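PDB 4YXP: mRNA export factor from Human herpesvirus 1, which regulates viral gene expression, contributes to shutoff of host protein synthesis, inhibits cellular splicing and mediates nuclear export of viral intronless mRNAs. Local coordinates for residues N52-A60 / L78-T88; F89-K100 / R137-T145. All blocks are in the same frame, centred on the assembly; numbering follows the deposited sequence.

Contact 1: N52-A60 / L78-T88; sequences NSPWAPVLA and LVAHGPSLYRT
An ST turn and a type I beta turn, both starting at Ser-53, set the Trp-55 indole of segment 52-60 against helix 75-91. Ser-53 OG accepts from Trp-55 N at 3.0 Å. Trp-55 NE1 then donates to His-81 O at 2.8 Å, with an N-H...O angle of 155°. The acceptor lies close to the indole plane, but the donor sits above the carbonyl plane, 50° out of it. The helix is kinked here: Pro-83 has no N-H to give, and Ser-84 N bonds His-81 O only weakly. Leu-85 CB covers one indole face, 3.6 Å from the centroid of the five-membered ring, a CH-pi contact. With CG anti to the backbone N (chi1 -178°), the Leu-85 chain crosses the indole at about a right angle; CD1 comes near Trp-55 CG and CD2 near Trp-55 CE3. The Leu-59 and Leu-85 side chains run past each other in opposite directions, with Leu-59 CD2 3.6 Å from Leu-85 CD1. Thr-88 CG2 meets the tip of Leu-59. Pro-54 CG lies over a face of the His-81 imidazole, 4.2 Å from its centroid. Tyr-268 of the second subunit packs on Trp-55 and Leu-85. The NE1 bond and Leu-85 together fix the indole's position and tilt. One water bonds Ser-53 OG, Ser-84 OG and Thr-88 OG1, bridging the segments where Ser-53 OG and Ser-84 OG, 4.4 Å apart, cannot bond directly.

Contact 2: F89-K100 / R137-T145; sequences FAGNPRAASTAK and RPQDPIIGT
Pro-141 is a knob in a hole formed by Phe-89, Ala-96, Ala-99 and Lys-100, where helices 75-91 and 93-109 meet the short helix 141-144. Its CD lies over one face of the Phe-89 ring, 3.7 Å from the centroid and 16° off the normal, a CH-pi contact. Pro-141 CG reaches on to the methyls of Ala-96 and Ala-99. Ile-142 CD1 meets the Phe-89 ring at its edge, and Tyr-268 of the second subunit makes an edge-to-face contact with it. Asp-140 is the N-cap of helix 141-144. Its OD1 accepts from Ile-142 N at 2.7 Å and from Ile-143 N at 3.1 Å, while OD2 takes a bond from Trp-125 NE1. These bonds grip both carboxylate oxygens. The Arg-137 chain bends at chi3 (-44°) and lays one guanidinium face on Ala-90, with CB over its centre. Arg-137 NH2 donates to a water at 2.6 Å, which in turn makes weak bonds to Phe-89 O and Gln-139 O. Lys-100 leaves its helix with CG anti to the backbone N and bends at chi3 (138°), a course that carries it along Gly-144, its CD 4.2 Å from Gly-144 CA. At the end of that chain, NZ donates to Pro-138 O at 3.2 Å, from above the carbonyl plane.

In the fold
Following the chain from the N terminus, segment 52-60 comes first. Contact 1 closes a mostly non-helical loop of 17 residues by fixing this segment to helix 75-91. The same helix runs on into 89-100, where contact 2 opens. Contact 2 spans 36 largely helical residues. It fixes the junction of helices 75-91 and 93-109 to the turn and short helix 141-144 that follow helix 112-132. The two loops are in series; they neither nest nor cross. Their centres lie about 13 Å apart, and Tyr-86 packs on Arg-137 between them. Tyr-268 of the second subunit, within the 263-275 region important for homodimerization, packs on both contacts in the intertwined dimer of this folded C-terminal domain.

Contact 1: N52-A60 / L78-T88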
ATOM      1  N   ASN B  52      13.626 -14.428  31.050  1.00 65.77           N
ATOM      2  CA  ASN B  52      12.447 -15.115  31.576  1.00 67.07           C
ATOM      3  C   ASN B  52      11.147 -14.582  30.978  1.00 60.03           C
ATOM      4  O   ASN B  52      10.118 -14.534  31.652  1.00 58.58           O
ATOM      5  CB  ASN B  52      12.401 -15.002  33.101  1.00 73.76           C
ATOM      6  CG  ASN B  52      13.439 -15.869  33.776  1.00 81.17           C
ATOM      7  OD1 ASN B  52      14.591 -15.463  33.947  1.00 84.16           O
ATOM      8  ND2 ASN B  52      13.040 -17.076  34.163  1.00 83.99           N
ATOM      9  N   SER B  53      11.201 -14.181  29.711  1.00 53.97           N
ATOM     10  CA  SER B  53      10.002 -13.796  28.978  1.00 46.66           C
ATOM     11  C   SER B  53       9.629 -14.891  27.986  1.00 41.92           C
ATOM     12  O   SER B  53      10.481 -15.345  27.220  1.00 41.93           O
ATOM     13  CB  SER B  53      10.214 -12.473  28.236  1.00 43.71           C
ATOM     14  OG  SER B  53       9.127 -12.194  27.365  1.00 39.68           O
ATOM     15  N   PRO B  54       8.356 -15.319  27.981  1.00 39.67           N
ATOM     16  CA  PRO B  54       7.945 -16.267  26.939  1.00 38.59           C
ATOM     17  C   PRO B  54       7.924 -15.629  25.545  1.00 36.68           C
ATOM     18  O   PRO B  54       7.735 -16.328  24.551  1.00 37.30           O
ATOM     19  CB  PRO B  54       6.536 -16.678  27.374  1.00 39.46           C
ATOM     20  CG  PRO B  54       6.033 -15.516  28.155  1.00 39.29           C
ATOM     21  CD  PRO B  54       7.233 -14.950  28.864  1.00 39.94           C
ATOM     22  N   TRP B  55       8.114 -14.315  25.484  1.00 34.61           N
ATOM     23  CA  TRP B  55       8.102 -13.587  24.217  1.00 31.08           C
ATOM     24  C   TRP B  55       9.512 -13.322  23.694  1.00 31.24           C
ATOM     25  O   TRP B  55       9.685 -12.611  22.706  1.00 29.30           O
ATOM     26  CB  TRP B  55       7.369 -12.255  24.377  1.00 29.52           C
ATOM     27  CG  TRP B  55       5.935 -12.392  24.766  1.00 29.86           C
ATOM     28  CD1 TRP B  55       5.415 -12.347  26.030  1.00 30.60           C
ATOM     29  CD2 TRP B  55       4.824 -12.594  23.882  1.00 30.27           C
ATOM     30  NE1 TRP B  55       4.051 -12.512  25.985  1.00 31.03           N
ATOM     31  CE2 TRP B  55       3.665 -12.661  24.679  1.00 30.41           C
ATOM     32  CE3 TRP B  55       4.702 -12.724  22.496  1.00 29.19           C
ATOM     33  CZ2 TRP B  55       2.398 -12.857  24.133  1.00 30.16           C
ATOM     34  CZ3 TRP B  55       3.443 -12.915  21.957  1.00 28.52           C
ATOM     35  CH2 TRP B  55       2.308 -12.979  22.773  1.00 29.12           C
ATOM     36  N   ALA B  56      10.514 -13.890  24.356  1.00 32.91           N
ATOM     37  CA  ALA B  56      11.910 -13.610  24.022  1.00 35.51           C
ATOM     38  C   ALA B  56      12.209 -13.729  22.520  1.00 34.94           C
ATOM     39  O   ALA B  56      12.946 -12.907  21.976  1.00 35.20           O
ATOM     40  CB  ALA B  56      12.832 -14.530  24.815  1.00 39.36           C
ATOM     41  N   PRO B  57      11.654 -14.751  21.845  1.00 34.99           N
ATOM     42  CA  PRO B  57      11.933 -14.894  20.409  1.00 34.62           C
ATOM     43  C   PRO B  57      11.528 -13.692  19.545  1.00 31.14           C
ATOM     44  O   PRO B  57      12.208 -13.412  18.559  1.00 31.71           O
ATOM     45  CB  PRO B  57      11.113 -16.129  20.023  1.00 36.39           C
ATOM     46  CG  PRO B  57      11.038 -16.925  21.275  1.00 38.17           C
ATOM     47  CD  PRO B  57      10.909 -15.911  22.370  1.00 36.26           C
ATOM     48  N   VAL B  58      10.449 -13.000  19.898  1.00 28.51           N
ATOM     49  CA  VAL B  58       9.989 -11.865  19.098  1.00 28.92           C
ATOM     50  C   VAL B  58      10.386 -10.526  19.722  1.00 29.73           C
ATOM     51  O   VAL B  58      10.018  -9.469  19.209  1.00 28.41           O
ATOM     52  CB  VAL B  58       8.454 -11.918  18.876  1.00 27.20           C
ATOM     53  CG1 VAL B  58       8.079 -13.131  18.037  1.00 28.28           C
ATOM     54  CG2 VAL B  58       7.702 -11.927  20.204  1.00 26.55           C
ATOM     55  N   LEU B  59      11.141 -10.563  20.817  1.00 32.38           N
ATOM     56  CA  LEU B  59      11.603  -9.333  21.461  1.00 34.77           C
ATOM     57  C   LEU B  59      13.014  -8.942  21.021  1.00 41.21           C
ATOM     58  O   LEU B  59      13.429  -7.798  21.203  1.00 40.62           O
ATOM     59  CB  LEU B  59      11.566  -9.476  22.986  1.00 35.23           C
ATOM     60  CG  LEU B  59      10.185  -9.424  23.647  1.00 33.73           C
ATOM     61  CD1 LEU B  59      10.309  -9.636  25.148  1.00 34.36           C
ATOM     62  CD2 LEU B  59       9.482  -8.108  23.358  1.00 32.43           C
ATOM     63  N   ALA B  60      13.749  -9.887  20.447  1.00 48.44           N
ATOM     64  CA  ALA B  60      15.101  -9.613  19.970  1.00 55.32           C
ATOM     65  C   ALA B  60      15.085  -9.030  18.558  1.00 59.90           C
ATOM     66  O   ALA B  60      14.041  -8.974  17.904  1.00 55.69           O
ATOM     67  CB  ALA B  60      15.936 -10.882  20.000  1.00 56.43           C
ATOM     68  N   LEU B  78      -2.858 -16.119  24.395  1.00 26.88           N
ATOM     69  CA  LEU B  78      -2.716 -14.672  24.303  1.00 25.76           C
ATOM     70  C   LEU B  78      -3.258 -14.012  25.573  1.00 24.31           C
ATOM     71  O   LEU B  78      -2.690 -13.043  26.079  1.00 23.08           O
ATOM     72  CB  LEU B  78      -3.438 -14.140  23.060  1.00 25.83           C
ATOM     73  CG  LEU B  78      -3.380 -12.632  22.787  1.00 25.31           C
ATOM     74  CD1 LEU B  78      -1.950 -12.122  22.698  1.00 23.17           C
ATOM     75  CD2 LEU B  78      -4.128 -12.312  21.503  1.00 26.36           C
ATOM     76  N   VAL B  79      -4.354 -14.544  26.096  1.00 25.17           N
ATOM     77  CA  VAL B  79      -4.934 -13.998  27.314  1.00 26.98           C
ATOM     78  C   VAL B  79      -3.952 -14.200  28.466  1.00 27.83           C
ATOM     79  O   VAL B  79      -3.775 -13.318  29.306  1.00 28.59           O
ATOM     80  CB  VAL B  79      -6.310 -14.638  27.609  1.00 29.77           C
ATOM     81  CG1 VAL B  79      -6.751 -14.383  29.044  1.00 29.80           C
ATOM     82  CG2 VAL B  79      -7.353 -14.088  26.640  1.00 30.87           C
ATOM     83  N   ALA B  80      -3.297 -15.356  28.489  1.00 28.11           N
ATOM     84  CA  ALA B  80      -2.391 -15.697  29.581  1.00 29.13           C
ATOM     85  C   ALA B  80      -1.073 -14.919  29.504  1.00 28.82           C
ATOM     86  O   ALA B  80      -0.584 -14.408  30.512  1.00 31.74           O
ATOM     87  CB  ALA B  80      -2.116 -17.191  29.581  1.00 29.77           C
ATOM     88  N   HIS B  81      -0.508 -14.826  28.304  1.00 26.10           N
ATOM     89  CA  HIS B  81       0.827 -14.262  28.121  1.00 27.18           C
ATOM     90  C   HIS B  81       0.818 -12.804  27.676  1.00 27.50           C
ATOM     91  O   HIS B  81       1.857 -12.141  27.700  1.00 27.02           O
ATOM     92  CB  HIS B  81       1.606 -15.095  27.103  1.00 29.59           C
ATOM     93  CG  HIS B  81       1.975 -16.456  27.590  1.00 34.92           C
ATOM     94  ND1 HIS B  81       2.677 -17.361  26.826  1.00 38.17           N
ATOM     95  CD2 HIS B  81       1.743 -17.078  28.778  1.00 36.65           C
ATOM     96  CE1 HIS B  81       2.862 -18.478  27.511  1.00 40.01           C
ATOM     97  NE2 HIS B  81       2.300 -18.322  28.702  1.00 38.74           N
ATOM     98  N   GLY B  82      -0.344 -12.309  27.265  1.00 28.93           N
ATOM     99  CA  GLY B  82      -0.470 -10.935  26.804  1.00 28.81           C
ATOM    100  C   GLY B  82       0.048  -9.885  27.777  1.00 27.73           C
ATOM    101  O   GLY B  82       0.837  -9.020  27.396  1.00 26.65           O
ATOM    102  N   PRO B  83      -0.403  -9.941  29.040  1.00 26.85           N
ATOM    103  CA  PRO B  83       0.031  -8.945  30.027  1.00 27.25           C
ATOM    104  C   PRO B  83       1.551  -8.820  30.150  1.00 26.68           C
ATOM    105  O   PRO B  83       2.050  -7.720  30.385  1.00 26.84           O
ATOM    106  CB  PRO B  83      -0.588  -9.463  31.327  1.00 29.55           C
ATOM    107  CG  PRO B  83      -1.827 -10.158  30.875  1.00 28.86           C
ATOM    108  CD  PRO B  83      -1.450 -10.824  29.581  1.00 26.57           C
ATOM    109  N   SER B  84       2.271  -9.925  29.981  1.00 27.19           N
ATOM    110  CA  SER B  84       3.728  -9.916  30.072  1.00 28.79           C
ATOM    111  C   SER B  84       4.349  -9.049  28.977  1.00 26.81           C
ATOM    112  O   SER B  84       5.210  -8.210  29.243  1.00 28.20           O
ATOM    113  CB  SER B  84       4.276 -11.342  29.979  1.00 31.04           C
ATOM    114  OG  SER B  84       5.691 -11.343  29.942  1.00 32.45           O
ATOM    115  N   LEU B  85       3.915  -9.262  27.741  1.00 24.44           N
ATOM    116  CA  LEU B  85       4.442  -8.497  26.618  1.00 24.02           C
ATOM    117  C   LEU B  85       4.072  -7.027  26.785  1.00 23.86           C
ATOM    118  O   LEU B  85       4.880  -6.133  26.516  1.00 23.73           O
ATOM    119  CB  LEU B  85       3.905  -9.046  25.294  1.00 24.28           C
ATOM    120  CG  LEU B  85       4.412  -8.367  24.017  1.00 25.31           C
ATOM    121  CD1 LEU B  85       5.908  -8.561  23.856  1.00 26.39           C
ATOM    122  CD2 LEU B  85       3.666  -8.899  22.792  1.00 25.73           C
ATOM    123  N   TYR B  86       2.843  -6.794  27.236  1.00 24.42           N
ATOM    124  CA  TYR B  86       2.333  -5.451  27.486  1.00 25.29           C
ATOM    125  C   TYR B  86       3.260  -4.727  28.450  1.00 25.92           C
ATOM    126  O   TYR B  86       3.636  -3.577  28.228  1.00 26.06           O
ATOM    127  CB  TYR B  86       0.911  -5.534  28.052  1.00 26.75           C
ATOM    128  CG  TYR B  86       0.231  -4.213  28.341  1.00 27.93           C
ATOM    129  CD1 TYR B  86       0.606  -3.435  29.427  1.00 30.71           C
ATOM    130  CD2 TYR B  86      -0.816  -3.765  27.548  1.00 26.90           C
ATOM    131  CE1 TYR B  86      -0.025  -2.232  29.699  1.00 32.51           C
ATOM    132  CE2 TYR B  86      -1.454  -2.563  27.814  1.00 28.40           C
ATOM    133  CZ  TYR B  86      -1.054  -1.803  28.889  1.00 31.35           C
ATOM    134  OH  TYR B  86      -1.688  -0.612  29.163  1.00 32.85           O
ATOM    135  N   ARG B  87       3.625  -5.425  29.521  1.00 26.74           N
ATOM    136  CA  ARG B  87       4.491  -4.881  30.556  1.00 28.14           C
ATOM    137  C   ARG B  87       5.872  -4.537  29.989  1.00 27.63           C
ATOM    138  O   ARG B  87       6.466  -3.518  30.339  1.00 26.79           O
ATOM    139  CB  ARG B  87       4.604  -5.891  31.707  1.00 31.50           C
ATOM    140  CG  ARG B  87       4.947  -5.290  33.051  1.00 35.99           C
ATOM    141  CD  ARG B  87       4.439  -6.161  34.201  1.00 37.13           C
ATOM    142  NE  ARG B  87       5.061  -7.486  34.227  1.00 36.99           N
ATOM    143  CZ  ARG B  87       4.435  -8.640  33.999  1.00 36.66           C
ATOM    144  NH1 ARG B  87       3.136  -8.680  33.715  1.00 34.77           N
ATOM    145  NH2 ARG B  87       5.118  -9.777  34.065  1.00 38.27           N
ATOM    146  N   THR B  88       6.370  -5.387  29.099  1.00 27.92           N
ATOM    147  CA  THR B  88       7.659  -5.165  28.449  1.00 28.68           C
ATOM    148  C   THR B  88       7.623  -3.920  27.548  1.00 27.18           C
ATOM    149  O   THR B  88       8.550  -3.104  27.567  1.00 26.82           O
ATOM    150  CB  THR B  88       8.076  -6.410  27.625  1.00 29.75           C
ATOM    151  OG1 THR B  88       8.311  -7.509  28.518  1.00 31.80           O
ATOM    152  CG2 THR B  88       9.341  -6.148  26.809  1.00 30.58           C
TER
HETATM  153  O   HOH W   1       7.565 -10.081  28.135  1.00 32.40           O

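Contact 2: F89-K100 / R137-T145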
ATOM      1  N   PHE B  89       6.560  -3.779  26.761  1.00 26.75           N
ATOM      2  CA  PHE B  89       6.371  -2.582  25.944  1.00 27.17           C
ATOM      3  C   PHE B  89       6.377  -1.321  26.800  1.00 28.62           C
ATOM      4  O   PHE B  89       7.129  -0.384  26.537  1.00 29.12           O
ATOM      5  CB  PHE B  89       5.047  -2.641  25.172  1.00 25.67           C
ATOM      6  CG  PHE B  89       5.035  -3.609  24.017  1.00 24.05           C
ATOM      7  CD1 PHE B  89       6.209  -4.048  23.427  1.00 25.36           C
ATOM      8  CD2 PHE B  89       3.831  -4.070  23.515  1.00 22.57           C
ATOM      9  CE1 PHE B  89       6.179  -4.930  22.364  1.00 25.47           C
ATOM     10  CE2 PHE B  89       3.794  -4.951  22.455  1.00 22.53           C
ATOM     11  CZ  PHE B  89       4.968  -5.383  21.878  1.00 24.04           C
ATOM     12  N   ALA B  90       5.525  -1.300  27.819  1.00 28.66           N
ATOM     13  CA  ALA B  90       5.314  -0.103  28.627  1.00 30.63           C
ATOM     14  C   ALA B  90       6.552   0.264  29.438  1.00 33.11           C
ATOM     15  O   ALA B  90       6.807   1.438  29.698  1.00 35.71           O
ATOM     16  CB  ALA B  90       4.123  -0.301  29.553  1.00 30.30           C
ATOM     17  N   GLY B  91       7.320  -0.744  29.832  1.00 32.07           N
ATOM     18  CA  GLY B  91       8.458  -0.535  30.710  1.00 32.07           C
ATOM     19  C   GLY B  91       9.722  -0.082  30.004  1.00 32.68           C
ATOM     20  O   GLY B  91      10.705   0.265  30.656  1.00 31.79           O
ATOM     21  N   ASN B  92       9.694  -0.070  28.674  1.00 32.83           N
ATOM     22  CA  ASN B  92      10.885   0.228  27.884  1.00 34.88           C
ATOM     23  C   ASN B  92      10.553   1.162  26.720  1.00 34.52           C
ATOM     24  O   ASN B  92      10.497   0.730  25.567  1.00 33.00           O
ATOM     25  CB  ASN B  92      11.504  -1.071  27.366  1.00 35.46           C
ATOM     26  CG  ASN B  92      11.927  -2.002  28.490  1.00 36.52           C
ATOM     27  OD1 ASN B  92      13.017  -1.870  29.040  1.00 37.41           O
ATOM     28  ND2 ASN B  92      11.062  -2.950  28.834  1.00 36.24           N
ATOM     29  N   PRO B  93      10.330   2.452  27.019  1.00 35.98           N
ATOM     30  CA  PRO B  93       9.853   3.397  26.001  1.00 35.78           C
ATOM     31  C   PRO B  93      10.795   3.582  24.810  1.00 35.09           C
ATOM     32  O   PRO B  93      10.311   3.702  23.684  1.00 34.83           O
ATOM     33  CB  PRO B  93       9.704   4.712  26.778  1.00 38.44           C
ATOM     34  CG  PRO B  93      10.480   4.532  28.035  1.00 40.77           C
ATOM     35  CD  PRO B  93      10.432   3.076  28.348  1.00 39.12           C
ATOM     36  N   ARG B  94      12.103   3.609  25.042  1.00 35.25           N
ATOM     37  CA  ARG B  94      13.049   3.802  23.947  1.00 36.65           C
ATOM     38  C   ARG B  94      13.017   2.604  22.998  1.00 33.60           C
ATOM     39  O   ARG B  94      12.899   2.770  21.784  1.00 32.50           O
ATOM     40  CB  ARG B  94      14.465   4.037  24.480  1.00 44.47           C
ATOM     41  CG  ARG B  94      14.630   5.379  25.184  1.00 53.76           C
ATOM     42  CD  ARG B  94      16.094   5.747  25.410  1.00 63.66           C
ATOM     43  NE  ARG B  94      16.812   5.960  24.156  1.00 70.02           N
ATOM     44  CZ  ARG B  94      18.047   6.444  24.069  1.00 77.18           C
ATOM     45  NH1 ARG B  94      18.720   6.776  25.164  1.00 79.70           N
ATOM     46  NH2 ARG B  94      18.614   6.602  22.879  1.00 80.29           N
ATOM     47  N   ALA B  95      13.099   1.397  23.550  1.00 33.16           N
ATOM     48  CA  ALA B  95      12.986   0.185  22.742  1.00 31.86           C
ATOM     49  C   ALA B  95      11.642   0.118  22.013  1.00 29.74           C
ATOM     50  O   ALA B  95      11.566  -0.341  20.868  1.00 29.00           O
ATOM     51  CB  ALA B  95      13.171  -1.049  23.612  1.00 31.82           C
ATOM     52  N   ALA B  96      10.581   0.572  22.674  1.00 28.56           N
ATOM     53  CA  ALA B  96       9.241   0.507  22.096  1.00 27.00           C
ATOM     54  C   ALA B  96       9.100   1.423  20.884  1.00 26.87           C
ATOM     55  O   ALA B  96       8.440   1.064  19.912  1.00 25.35           O
ATOM     56  CB  ALA B  96       8.194   0.863  23.142  1.00 28.24           C
ATOM     57  N   SER B  97       9.707   2.605  20.944  1.00 30.16           N
ATOM     58  CA  SER B  97       9.634   3.548  19.831  1.00 33.14           C
ATOM     59  C   SER B  97      10.381   2.983  18.625  1.00 29.76           C
ATOM     60  O   SER B  97       9.916   3.081  17.487  1.00 27.72           O
ATOM     61  CB  SER B  97      10.210   4.913  20.225  1.00 38.94           C
ATOM     62  OG  SER B  97      11.625   4.884  20.280  1.00 43.56           O
ATOM     63  N   THR B  98      11.542   2.391  18.887  1.00 28.71           N
ATOM     64  CA  THR B  98      12.301   1.684  17.862  1.00 28.95           C
ATOM     65  C   THR B  98      11.450   0.584  17.227  1.00 27.23           C
ATOM     66  O   THR B  98      11.321   0.514  16.002  1.00 26.12           O
ATOM     67  CB  THR B  98      13.594   1.074  18.451  1.00 32.55           C
ATOM     68  OG1 THR B  98      14.429   2.119  18.964  1.00 36.51           O
ATOM     69  CG2 THR B  98      14.364   0.295  17.401  1.00 32.73           C
ATOM     70  N   ALA B  99      10.862  -0.268  18.065  1.00 27.37           N
ATOM     71  CA  ALA B  99      10.030  -1.372  17.583  1.00 27.71           C
ATOM     72  C   ALA B  99       8.861  -0.867  16.741  1.00 26.04           C
ATOM     73  O   ALA B  99       8.534  -1.440  15.697  1.00 25.97           O
ATOM     74  CB  ALA B  99       9.516  -2.191  18.753  1.00 28.72           C
ATOM     75  N   LYS B 100       8.235   0.205  17.207  1.00 24.47           N
ATOM     76  CA  LYS B 100       7.079   0.787  16.538  1.00 23.93           C
ATOM     77  C   LYS B 100       7.452   1.288  15.142  1.00 23.66           C
ATOM     78  O   LYS B 100       6.707   1.087  14.182  1.00 22.17           O
ATOM     79  CB  LYS B 100       6.508   1.921  17.396  1.00 25.77           C
ATOM     80  CG  LYS B 100       5.285   2.632  16.839  1.00 26.93           C
ATOM     81  CD  LYS B 100       4.661   3.524  17.910  1.00 31.31           C
ATOM     82  CE  LYS B 100       4.228   4.875  17.363  1.00 35.68           C
ATOM     83  NZ  LYS B 100       3.436   5.646  18.369  1.00 38.06           N
ATOM     84  N   ARG B 137      -2.791   2.115  24.799  1.00 31.58           N
ATOM     85  CA  ARG B 137      -1.830   3.216  24.713  1.00 33.32           C
ATOM     86  C   ARG B 137      -1.320   3.425  23.279  1.00 30.93           C
ATOM     87  O   ARG B 137      -0.928   2.464  22.621  1.00 27.66           O
ATOM     88  CB  ARG B 137      -0.646   2.951  25.643  1.00 37.68           C
ATOM     89  CG  ARG B 137      -1.044   2.475  27.042  1.00 43.13           C
ATOM     90  CD  ARG B 137       0.159   2.046  27.870  1.00 48.10           C
ATOM     91  NE  ARG B 137       1.087   1.219  27.097  1.00 50.79           N
ATOM     92  CZ  ARG B 137       2.325   1.572  26.747  1.00 52.41           C
ATOM     93  NH1 ARG B 137       2.839   2.744  27.113  1.00 54.32           N
ATOM     94  NH2 ARG B 137       3.065   0.735  26.033  1.00 50.80           N
ATOM     95  N   PRO B 138      -1.312   4.680  22.791  1.00 33.39           N
ATOM     96  CA  PRO B 138      -0.801   4.931  21.436  1.00 34.18           C
ATOM     97  C   PRO B 138       0.676   4.588  21.239  1.00 31.58           C
ATOM     98  O   PRO B 138       1.083   4.343  20.104  1.00 30.77           O
ATOM     99  CB  PRO B 138      -1.021   6.437  21.253  1.00 36.37           C
ATOM    100  CG  PRO B 138      -2.095   6.787  22.205  1.00 37.28           C
ATOM    101  CD  PRO B 138      -1.899   5.895  23.384  1.00 35.91           C
ATOM    102  N   GLN B 139       1.453   4.574  22.319  1.00 30.04           N
ATOM    103  CA  GLN B 139       2.899   4.348  22.247  1.00 31.76           C
ATOM    104  C   GLN B 139       3.204   2.854  22.152  1.00 29.53           C
ATOM    105  O   GLN B 139       4.324   2.449  21.838  1.00 29.81           O
ATOM    106  CB  GLN B 139       3.604   4.950  23.467  1.00 39.30           C
ATOM    107  CG  GLN B 139       3.273   6.419  23.734  1.00 46.54           C
ATOM    108  CD  GLN B 139       1.916   6.614  24.401  1.00 50.81           C
ATOM    109  OE1 GLN B 139       1.345   5.676  24.967  1.00 48.52           O
ATOM    110  NE2 GLN B 139       1.390   7.832  24.328  1.00 55.76           N
ATOM    111  N   ASP B 140       2.194   2.048  22.451  1.00 28.18           N
ATOM    112  CA  ASP B 140       2.235   0.604  22.271  1.00 27.81           C
ATOM    113  C   ASP B 140       2.567   0.289  20.803  1.00 24.75           C
ATOM    114  O   ASP B 140       1.912   0.812  19.911  1.00 24.12           O
ATOM    115  CB  ASP B 140       0.877   0.030  22.701  1.00 31.21           C
ATOM    116  CG  ASP B 140       0.750  -1.459  22.485  1.00 30.90           C
ATOM    117  OD1 ASP B 140       1.019  -1.939  21.365  1.00 29.24           O
ATOM    118  OD2 ASP B 140       0.335  -2.143  23.447  1.00 30.92           O
ATOM    119  N   PRO B 141       3.598  -0.541  20.540  1.00 25.27           N
ATOM    120  CA  PRO B 141       3.974  -0.766  19.134  1.00 25.98           C
ATOM    121  C   PRO B 141       2.865  -1.339  18.249  1.00 24.17           C
ATOM    122  O   PRO B 141       2.816  -1.016  17.060  1.00 23.14           O
ATOM    123  CB  PRO B 141       5.134  -1.763  19.237  1.00 26.89           C
ATOM    124  CG  PRO B 141       5.726  -1.510  20.576  1.00 28.21           C
ATOM    125  CD  PRO B 141       4.568  -1.157  21.464  1.00 27.39           C
ATOM    126  N   ILE B 142       1.998  -2.173  18.814  1.00 22.67           N
ATOM    127  CA  ILE B 142       0.941  -2.810  18.038  1.00 20.86           C
ATOM    128  C   ILE B 142      -0.181  -1.806  17.771  1.00 20.96           C
ATOM    129  O   ILE B 142      -0.607  -1.624  16.626  1.00 20.77           O
ATOM    130  CB  ILE B 142       0.420  -4.076  18.754  1.00 20.64           C
ATOM    131  CG1 ILE B 142       1.527  -5.130  18.801  1.00 22.30           C
ATOM    132  CG2 ILE B 142      -0.816  -4.635  18.050  1.00 20.00           C
ATOM    133  CD1 ILE B 142       1.173  -6.387  19.583  1.00 25.62           C
ATOM    134  N   ILE B 143      -0.653  -1.147  18.823  1.00 22.34           N
ATOM    135  CA  ILE B 143      -1.705  -0.148  18.672  1.00 23.45           C
ATOM    136  C   ILE B 143      -1.194   1.024  17.833  1.00 24.30           C
ATOM    137  O   ILE B 143      -1.924   1.563  16.992  1.00 25.34           O
ATOM    138  CB  ILE B 143      -2.219   0.319  20.049  1.00 25.13           C
ATOM    139  CG1 ILE B 143      -2.893  -0.858  20.770  1.00 28.79           C
ATOM    140  CG2 ILE B 143      -3.191   1.487  19.899  1.00 25.21           C
ATOM    141  CD1 ILE B 143      -3.344  -0.562  22.180  1.00 33.19           C
ATOM    142  N   GLY B 144       0.062   1.404  18.050  1.00 24.04           N
ATOM    143  CA  GLY B 144       0.635   2.562  17.385  1.00 23.15           C
ATOM    144  C   GLY B 144       0.766   2.472  15.868  1.00 22.02           C
ATOM    145  O   GLY B 144       0.912   3.497  15.196  1.00 22.10           O
ATOM    146  N   THR B 145       0.725   1.262  15.319  1.00 20.45           N
ATOM    147  CA  THR B 145       0.893   1.086  13.872  1.00 20.59           C
ATOM    148  C   THR B 145      -0.414   0.706  13.180  1.00 20.28           C
ATOM    149  O   THR B 145      -0.404   0.174  12.069  1.00 20.92           O
ATOM    150  CB  THR B 145       1.957   0.017  13.549  1.00 21.26           C
ATOM    151  OG1 THR B 145       1.637  -1.210  14.217  1.00 23.42           O
ATOM    152  CG2 THR B 145       3.345   0.486  13.982  1.00 21.89           C
TER
HETATM  153  O   HOH W   2       5.030   1.346  24.518  1.00 33.51           O